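Local coordinates for protein shikimate 5-dehydrogenase (Mycobacterium fortuitum subsp. fortuitum DSM 46621, PDB 4XIJ) that probably catalyses the NADP-dependent interconversion of 3-dehydroshikimate and shikimate, a step on the way to chorismate and the aromatic amino acids, at residues G120-A125 with E241-L246; A140-L145 with Q151-V156; I49-T52 with G58-S61. All coordinates share one frame; numbering follows the deposited sequence. Where two conformers were deposited one is given.

Contact 1: residues G120-A125 with E241-L246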
loop_
_atom_site.group_PDB
_atom_site.type_symbol
_atom_site.label_atom_id
_atom_site.label_comp_id
_atom_site.label_asym_id
_atom_site.label_seq_id
_atom_site.Cartn_x
_atom_site.Cartn_y
_atom_site.Cartn_z
ATOM N N GLY A 120 3.479 8.177 1.637
ATOM C CA GLY A 120 2.761 9.049 2.552
ATOM C C GLY A 120 3.136 8.724 3.992
ATOM O O GLY A 120 3.321 9.643 4.819
ATOM N N ALA A 121 3.176 7.431 4.342
ATOM C CA ALA A 121 3.462 7.077 5.747
ATOM C C ALA A 121 4.885 7.428 6.150
ATOM O O ALA A 121 5.128 7.871 7.277
ATOM C CB ALA A 121 3.206 5.564 5.963
ATOM N N LEU A 122 5.835 7.206 5.245
ATOM C CA LEU A 122 7.235 7.439 5.572
ATOM C C LEU A 122 7.651 8.900 5.451
ATOM O O LEU A 122 8.511 9.371 6.196
ATOM C CB LEU A 122 8.112 6.612 4.651
ATOM C CG LEU A 122 8.677 5.322 5.177
ATOM C CD1 LEU A 122 9.566 4.673 4.082
ATOM C CD2 LEU A 122 9.545 5.576 6.452
ATOM N N GLY A 123 7.063 9.624 4.507
ATOM C CA GLY A 123 7.502 10.987 4.239
ATOM C C GLY A 123 8.734 11.055 3.352
ATOM O O GLY A 123 8.667 11.504 2.192
ATOM N N THR A 124 9.881 10.674 3.912
ATOM C CA THR A 124 11.115 10.475 3.129
ATOM C C THR A 124 11.774 9.214 3.662
ATOM O O THR A 124 11.505 8.778 4.790
ATOM C CB THR A 124 12.086 11.677 3.253
ATOM O OG1 THR A 124 13.192 11.513 2.366
ATOM C CG2 THR A 124 12.638 11.807 4.699
ATOM N N ALA A 125 12.632 8.612 2.845
ATOM C CA ALA A 125 13.373 7.437 3.282
ATOM C C ALA A 125 14.893 7.671 3.230
ATOM O O ALA A 125 15.673 6.707 3.280
ATOM C CB ALA A 125 12.991 6.226 2.405
ATOM N N GLU A 241 12.462 6.101 15.225
ATOM C CA GLU A 241 11.036 6.306 15.036
ATOM C C GLU A 241 10.415 5.096 14.379
ATOM O O GLU A 241 10.927 4.606 13.356
ATOM C CB GLU A 241 10.793 7.542 14.151
ATOM C CG GLU A 241 9.283 7.790 13.941
ATOM C CD GLU A 241 8.963 8.915 12.972
ATOM O OE1 GLU A 241 9.897 9.425 12.309
ATOM O OE2 GLU A 241 7.770 9.278 12.884
ATOM N N ALA A 242 9.304 4.634 14.933
ATOM C CA ALA A 242 8.564 3.528 14.366
ATOM C C ALA A 242 7.180 4.042 13.984
ATOM O O ALA A 242 6.511 4.728 14.774
ATOM C CB ALA A 242 8.446 2.354 15.380
ATOM N N ILE A 243 6.759 3.717 12.771
ATOM C CA ILE A 243 5.457 4.099 12.221
ATOM C C ILE A 243 4.689 2.821 11.900
ATOM O O ILE A 243 5.300 1.880 11.348
ATOM C CB ILE A 243 5.634 4.902 10.930
ATOM C CG1 ILE A 243 6.459 6.161 11.205
ATOM C CG2 ILE A 243 4.291 5.299 10.314
ATOM C CD1 ILE A 243 7.205 6.631 10.003
ATOM N N ASN A 244 3.395 2.732 12.235
ATOM C CA ASN A 244 2.720 1.452 11.916
ATOM C C ASN A 244 1.839 1.453 10.684
ATOM O O ASN A 244 1.617 2.484 10.054
ATOM C CB ASN A 244 1.923 0.906 13.116
ATOM C CG ASN A 244 0.666 1.693 13.478
ATOM O OD1 ASN A 244 -0.086 2.128 12.628
ATOM N ND2 ASN A 244 0.383 1.740 14.766
ATOM N N GLY A 245 1.347 0.257 10.340
ATOM C CA GLY A 245 0.649 0.060 9.088
ATOM C C GLY A 245 -0.648 0.813 8.948
ATOM O O GLY A 245 -1.116 0.961 7.828
ATOM N N LEU A 246 -1.241 1.290 10.044
ATOM C CA LEU A 246 -2.461 2.118 9.883
ATOM C C LEU A 246 -2.143 3.345 9.038
ATOM O O LEU A 246 -3.017 3.846 8.318
ATOM C CB LEU A 246 -3.065 2.560 11.222
ATOM C CG LEU A 246 -3.696 1.396 11.979
ATOM C CD1 LEU A 246 -4.060 1.931 13.372
ATOM C CD2 LEU A 246 -4.944 0.815 11.239
#
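I243, on the edge strand 241-243 of the parallel Rossmann-type sheet, packs against A121 and L122 in the last turn of helix 114-122. The fit is apolar and small, with 111 Å² buried in all. CG2 of I243 stands 4.5 Å from CB of A121, and CD1 of I243 comes within 4.4 Å of CD2 of L122. With chi1 at -59°, CG1 of I243 lies beside its own backbone N, and CD1 is carried on to within 3.6 Å of the A121 carbonyl O. The CD1 methyl thus lies against a carbonyl of the helix's last turn. L220 of the neighbouring strand 218-221 touches A121, L122 and I243 and completes this apolar patch.

Polar links tie the segments together indirectly. R218 joins them, its NE in a salt bridge with E241 OE1 and its NH2 hydrogen-bonded to L122 O. G123, the first residue past the helix, has positive phi, and T124 N makes a weak 3.0 Å bond back to L122 O. Further along the chain, N244 caps the start of helix 246-261: its OD1 accepts from L246 N at 3.0 Å, with the donor tilted 25° from the carbonyl plane.

Contact 2: residues A140-L145 with Q151-V156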
loop_
_atom_site.group_PDB
_atom_site.type_symbol
_atom_site.label_atom_id
_atom_site.label_comp_id
_atom_site.label_asym_id
_atom_site.label_seq_id
_atom_site.Cartn_x
_atom_site.Cartn_y
_atom_site.Cartn_z
ATOM N N ALA A 140 5.158 -2.956 -4.219
ATOM C CA ALA A 140 4.724 -1.591 -3.987
ATOM C C ALA A 140 5.697 -0.824 -3.108
ATOM O O ALA A 140 5.893 0.401 -3.306
ATOM C CB ALA A 140 3.310 -1.562 -3.359
ATOM N N ALA A 141 6.270 -1.515 -2.103
ATOM C CA ALA A 141 7.255 -0.874 -1.242
ATOM C C ALA A 141 8.490 -0.433 -2.069
ATOM O O ALA A 141 8.996 0.675 -1.879
ATOM C CB ALA A 141 7.672 -1.805 -0.104
ATOM N N VAL A 142 8.973 -1.280 -2.980
ATOM C CA VAL A 142 10.138 -0.943 -3.812
ATOM C C VAL A 142 9.850 0.282 -4.692
ATOM O O VAL A 142 10.646 1.224 -4.730
ATOM C CB VAL A 142 10.556 -2.129 -4.689
ATOM C CG1 VAL A 142 11.621 -1.699 -5.750
ATOM C CG2 VAL A 142 11.119 -3.271 -3.794
ATOM N N VAL A 143 8.684 0.285 -5.362
ATOM C CA VAL A 143 8.357 1.391 -6.261
ATOM C C VAL A 143 8.186 2.681 -5.425
ATOM O O VAL A 143 8.702 3.707 -5.819
ATOM C CB VAL A 143 7.101 1.069 -7.079
ATOM C CG1 VAL A 143 6.545 2.298 -7.810
ATOM C CG2 VAL A 143 7.386 -0.082 -8.101
ATOM N N ALA A 144 7.547 2.585 -4.258
ATOM C CA ALA A 144 7.430 3.745 -3.387
ATOM C C ALA A 144 8.773 4.281 -2.958
ATOM O O ALA A 144 8.975 5.502 -2.948
ATOM C CB ALA A 144 6.577 3.405 -2.159
ATOM N N LEU A 145 9.697 3.392 -2.571
ATOM C CA LEU A 145 11.003 3.887 -2.149
ATOM C C LEU A 145 11.701 4.585 -3.310
ATOM O O LEU A 145 12.342 5.647 -3.108
ATOM C CB LEU A 145 11.845 2.734 -1.560
ATOM C CG LEU A 145 11.346 2.256 -0.198
ATOM C CD1 LEU A 145 12.094 0.921 0.147
ATOM C CD2 LEU A 145 11.550 3.282 0.886
ATOM N N GLN A 151 18.530 6.436 -3.084
ATOM C CA GLN A 151 19.583 6.061 -4.009
ATOM C C GLN A 151 19.739 4.525 -4.085
ATOM O O GLN A 151 19.966 3.990 -5.175
ATOM C CB GLN A 151 20.903 6.748 -3.603
ATOM C CG GLN A 151 22.073 6.488 -4.561
ATOM C CD GLN A 151 22.820 5.254 -4.170
ATOM O OE1 GLN A 151 22.779 4.855 -3.010
ATOM N NE2 GLN A 151 23.500 4.632 -5.121
ATOM N N ARG A 152 19.582 3.820 -2.959
ATOM C CA ARG A 152 19.776 2.372 -2.933
ATOM C C ARG A 152 18.638 1.699 -2.167
ATOM O O ARG A 152 18.255 2.159 -1.080
ATOM C CB ARG A 152 21.109 2.015 -2.259
ATOM C CG ARG A 152 21.350 0.499 -2.181
ATOM C CD ARG A 152 22.761 0.093 -1.727
ATOM N NE ARG A 152 23.745 0.340 -2.794
ATOM C CZ ARG A 152 23.996 -0.480 -3.823
ATOM N NH1 ARG A 152 23.333 -1.625 -3.966
ATOM N NH2 ARG A 152 24.906 -0.142 -4.733
ATOM N N ILE A 153 18.119 0.607 -2.712
ATOM C CA ILE A 153 17.125 -0.223 -2.066
ATOM C C ILE A 153 17.719 -1.597 -1.854
ATOM O O ILE A 153 18.159 -2.248 -2.816
ATOM C CB ILE A 153 15.860 -0.322 -2.942
ATOM C CG1 ILE A 153 15.258 1.073 -3.121
ATOM C CG2 ILE A 153 14.864 -1.242 -2.309
ATOM C CD1 ILE A 153 14.160 1.150 -4.174
ATOM N N THR A 154 17.813 -2.013 -0.598
ATOM C CA THR A 154 18.330 -3.345 -0.272
ATOM C C THR A 154 17.167 -4.231 0.187
ATOM O O THR A 154 16.419 -3.875 1.124
ATOM C CB THR A 154 19.407 -3.261 0.834
ATOM O OG1 THR A 154 20.463 -2.402 0.399
ATOM C CG2 THR A 154 19.999 -4.640 1.213
ATOM N N ILE A 155 17.036 -5.393 -0.442
ATOM C CA ILE A 155 15.980 -6.349 -0.112
ATOM C C ILE A 155 16.564 -7.287 0.938
ATOM O O ILE A 155 17.502 -8.053 0.666
ATOM C CB ILE A 155 15.523 -7.151 -1.341
ATOM C CG1 ILE A 155 15.173 -6.226 -2.504
ATOM C CG2 ILE A 155 14.316 -8.059 -0.978
ATOM C CD1 ILE A 155 14.015 -5.196 -2.277
ATOM N N VAL A 156 16.028 -7.216 2.145
ATOM C CA VAL A 156 16.485 -8.045 3.271
ATOM C C VAL A 156 15.497 -9.162 3.400
ATOM O O VAL A 156 14.362 -8.958 3.835
ATOM C CB VAL A 156 16.592 -7.194 4.568
ATOM C CG1 VAL A 156 16.940 -8.039 5.757
ATOM C CG2 VAL A 156 17.583 -6.018 4.376
#
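V142 is the first residue of segment 140-145 to meet the strand, where it touches both I153 and I155. The two elements belong to a beta-alpha-beta unit, strand 128-132, helix 138-147 and strand 152-157. Their short axes pass 9.6 Å apart at 162°, nearly antiparallel, as expected of a crossover helix running back along its sheet. The two branches of V142 divide the work. CG1 meets CD1 of I153 at 4.1 Å, the two side chains crossing obliquely, whereas CG2 meets CD1 of I155 at 3.8 Å, with the side chains at about a right angle. CB of I155 does not point at the helix; a bent side chain, with chi2 at -61°, brings its CD1 round to the valine. The main chain of V142 takes part as well, since its carbonyl O lies 3.6 Å from I153 CD1.

One turn further on, L145, whose N bonds to A141 O at 2.9 Å as in any helix, has its CB pointing toward the strand. That CB lies 3.8 Å from I153 CD1 and 4.1 Å from I153 CG1. I153 therefore reaches in between V142 and L145, its side chain extended with chi2 at 169°, and contributes the largest share of the buried surface.

All four touching residues are buried. L145 also rests on A129 and V131 of strand 128-132, the other strand of the unit. On one flank V142 and I155 pack against helix 160-172, V142 through L169 and A170 and I155 through A163 and L166; on the other, A140, V143 and A144 meet helix 114-122, so helix 138-147 lies between two helices.

Contact 3: residues I49-T52 with G58-S61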
loop_
_atom_site.group_PDB
_atom_site.type_symbol
_atom_site.label_atom_id
_atom_site.label_comp_id
_atom_site.label_asym_id
_atom_site.label_seq_id
_atom_site.Cartn_x
_atom_site.Cartn_y
_atom_site.Cartn_z
ATOM N N ILE A 49 -17.685 -6.604 -1.816
ATOM C CA ILE A 49 -18.056 -7.662 -2.746
ATOM C C ILE A 49 -16.990 -8.737 -2.777
ATOM O O ILE A 49 -15.862 -8.489 -3.177
ATOM C CB ILE A 49 -18.306 -7.092 -4.162
ATOM C CG1 ILE A 49 -19.368 -5.986 -4.117
ATOM C CG2 ILE A 49 -18.782 -8.189 -5.066
ATOM C CD1 ILE A 49 -19.541 -5.174 -5.427
ATOM N N GLU A 50 -17.346 -9.936 -2.340
ATOM C CA GLU A 50 -16.417 -11.049 -2.432
ATOM C C GLU A 50 -16.213 -11.357 -3.914
ATOM O O GLU A 50 -17.180 -11.454 -4.691
ATOM C CB GLU A 50 -16.943 -12.278 -1.667
ATOM C CG GLU A 50 -15.878 -13.361 -1.505
ATOM C CD GLU A 50 -16.332 -14.570 -0.703
ATOM O OE1 GLU A 50 -17.511 -14.608 -0.269
ATOM O OE2 GLU A 50 -15.493 -15.497 -0.552
ATOM N N CYS A 51 -14.952 -11.472 -4.321
ATOM C CA CYS A 51 -14.599 -11.510 -5.748
ATOM C C CYS A 51 -13.241 -12.166 -5.921
ATOM O O CYS A 51 -12.272 -11.714 -5.305
ATOM C CB CYS A 51 -14.539 -10.093 -6.338
ATOM S SG CYS A 51 -14.441 -10.049 -8.107
ATOM N N THR A 52 -13.170 -13.252 -6.702
ATOM C CA THR A 52 -11.883 -13.861 -7.054
ATOM C C THR A 52 -11.218 -13.092 -8.197
ATOM O O THR A 52 -11.859 -12.217 -8.810
ATOM C CB THR A 52 -12.062 -15.310 -7.482
ATOM O OG1 THR A 52 -12.775 -15.294 -8.731
ATOM C CG2 THR A 52 -12.807 -16.110 -6.369
ATOM N N GLY A 58 -15.480 -9.825 -15.293
ATOM C CA GLY A 58 -16.904 -9.877 -15.570
ATOM C C GLY A 58 -17.718 -9.005 -14.644
ATOM O O GLY A 58 -18.693 -8.379 -15.046
ATOM N N LEU A 59 -17.320 -8.951 -13.384
ATOM C CA LEU A 59 -18.034 -8.151 -12.410
ATOM C C LEU A 59 -17.955 -6.663 -12.805
ATOM O O LEU A 59 -18.975 -5.955 -12.877
ATOM C CB LEU A 59 -17.418 -8.377 -11.029
ATOM C CG LEU A 59 -18.053 -7.560 -9.914
ATOM C CD1 LEU A 59 -19.491 -7.974 -9.779
ATOM C CD2 LEU A 59 -17.303 -7.785 -8.632
ATOM N N VAL A 60 -16.735 -6.158 -13.023
ATOM C CA VAL A 60 -16.583 -4.727 -13.296
ATOM C C VAL A 60 -17.191 -4.357 -14.648
ATOM O O VAL A 60 -17.780 -3.279 -14.780
ATOM C CB VAL A 60 -15.097 -4.310 -13.220
ATOM C CG1 VAL A 60 -14.947 -2.808 -13.346
ATOM C CG2 VAL A 60 -14.498 -4.737 -11.835
ATOM N N SER A 61 -17.108 -5.276 -15.621
ATOM C CA SER A 61 -17.614 -5.000 -16.957
ATOM C C SER A 61 -19.089 -4.717 -16.926
ATOM O O SER A 61 -19.557 -3.940 -17.735
ATOM C CB SER A 61 -17.399 -6.179 -17.923
ATOM O OG SER A 61 -16.022 -6.435 -18.181
#
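C51 is held through its backbone by a hydrogen bond to G20, and its side chain faces L59 of the other segment. The pair belongs to the substrate-binding domain of the shikimate dehydrogenase family, an alpha/beta domain in which the edge strand 45-50 of a mixed sheet leads into helix 56-61 and the chain then returns as strand 67-72. Because strand 15-20 lies between strands 45-50 and 67-72, which both run parallel to it, this is a beta-alpha-beta crossover that skips one strand.

The turn between strand and helix is secured by a hydrogen bond from T52 N to Q55 OE1. I49 is bonded through its backbone to V18 of strand 15-20, which, with the C51-G20 bond, keeps the end of the edge strand and the start of the turn in place.

Between the segments the contact is apolar and rests on one leucine. L59 was deposited in two conformers, and what follows holds for one of them. Its CG stands opposite the backbone N (chi1 178°), which extends the side chain from the helix toward the strand. I49 and L59 approach each other at a slant, and both also touch L19 of strand 15-20, as does V60, which further packs on F83 of helix 77-83.

The methyl CD2 of L59 is the meeting point: it sits 3.9 Å from CG2 of I49 and 3.7 Å from SG of C51, a sulfur directed there by a chi1 of -168°.

In the fold
Contacts 1 and 2 share the parallel sheet of the probable NADP-binding domain, their centres 14 Å apart. They meet directly at L145: its CD2 lies 3.6 Å from A125 CB and 4.0 Å from L122 CD1, so helix 138-147 is packed against the end of helix 114-122 and the loop after it. In sequence, both segments of contact 2 fall between those of contact 1. Contact 3 belongs to the other sheet, with its centre 32 Å from that of contact 1 and 31 Å from that of contact 2, and nearest atoms about 20 and 19 Å away. It lies across the chain's centre from both. In this family the active site occupies the cleft between the two domains.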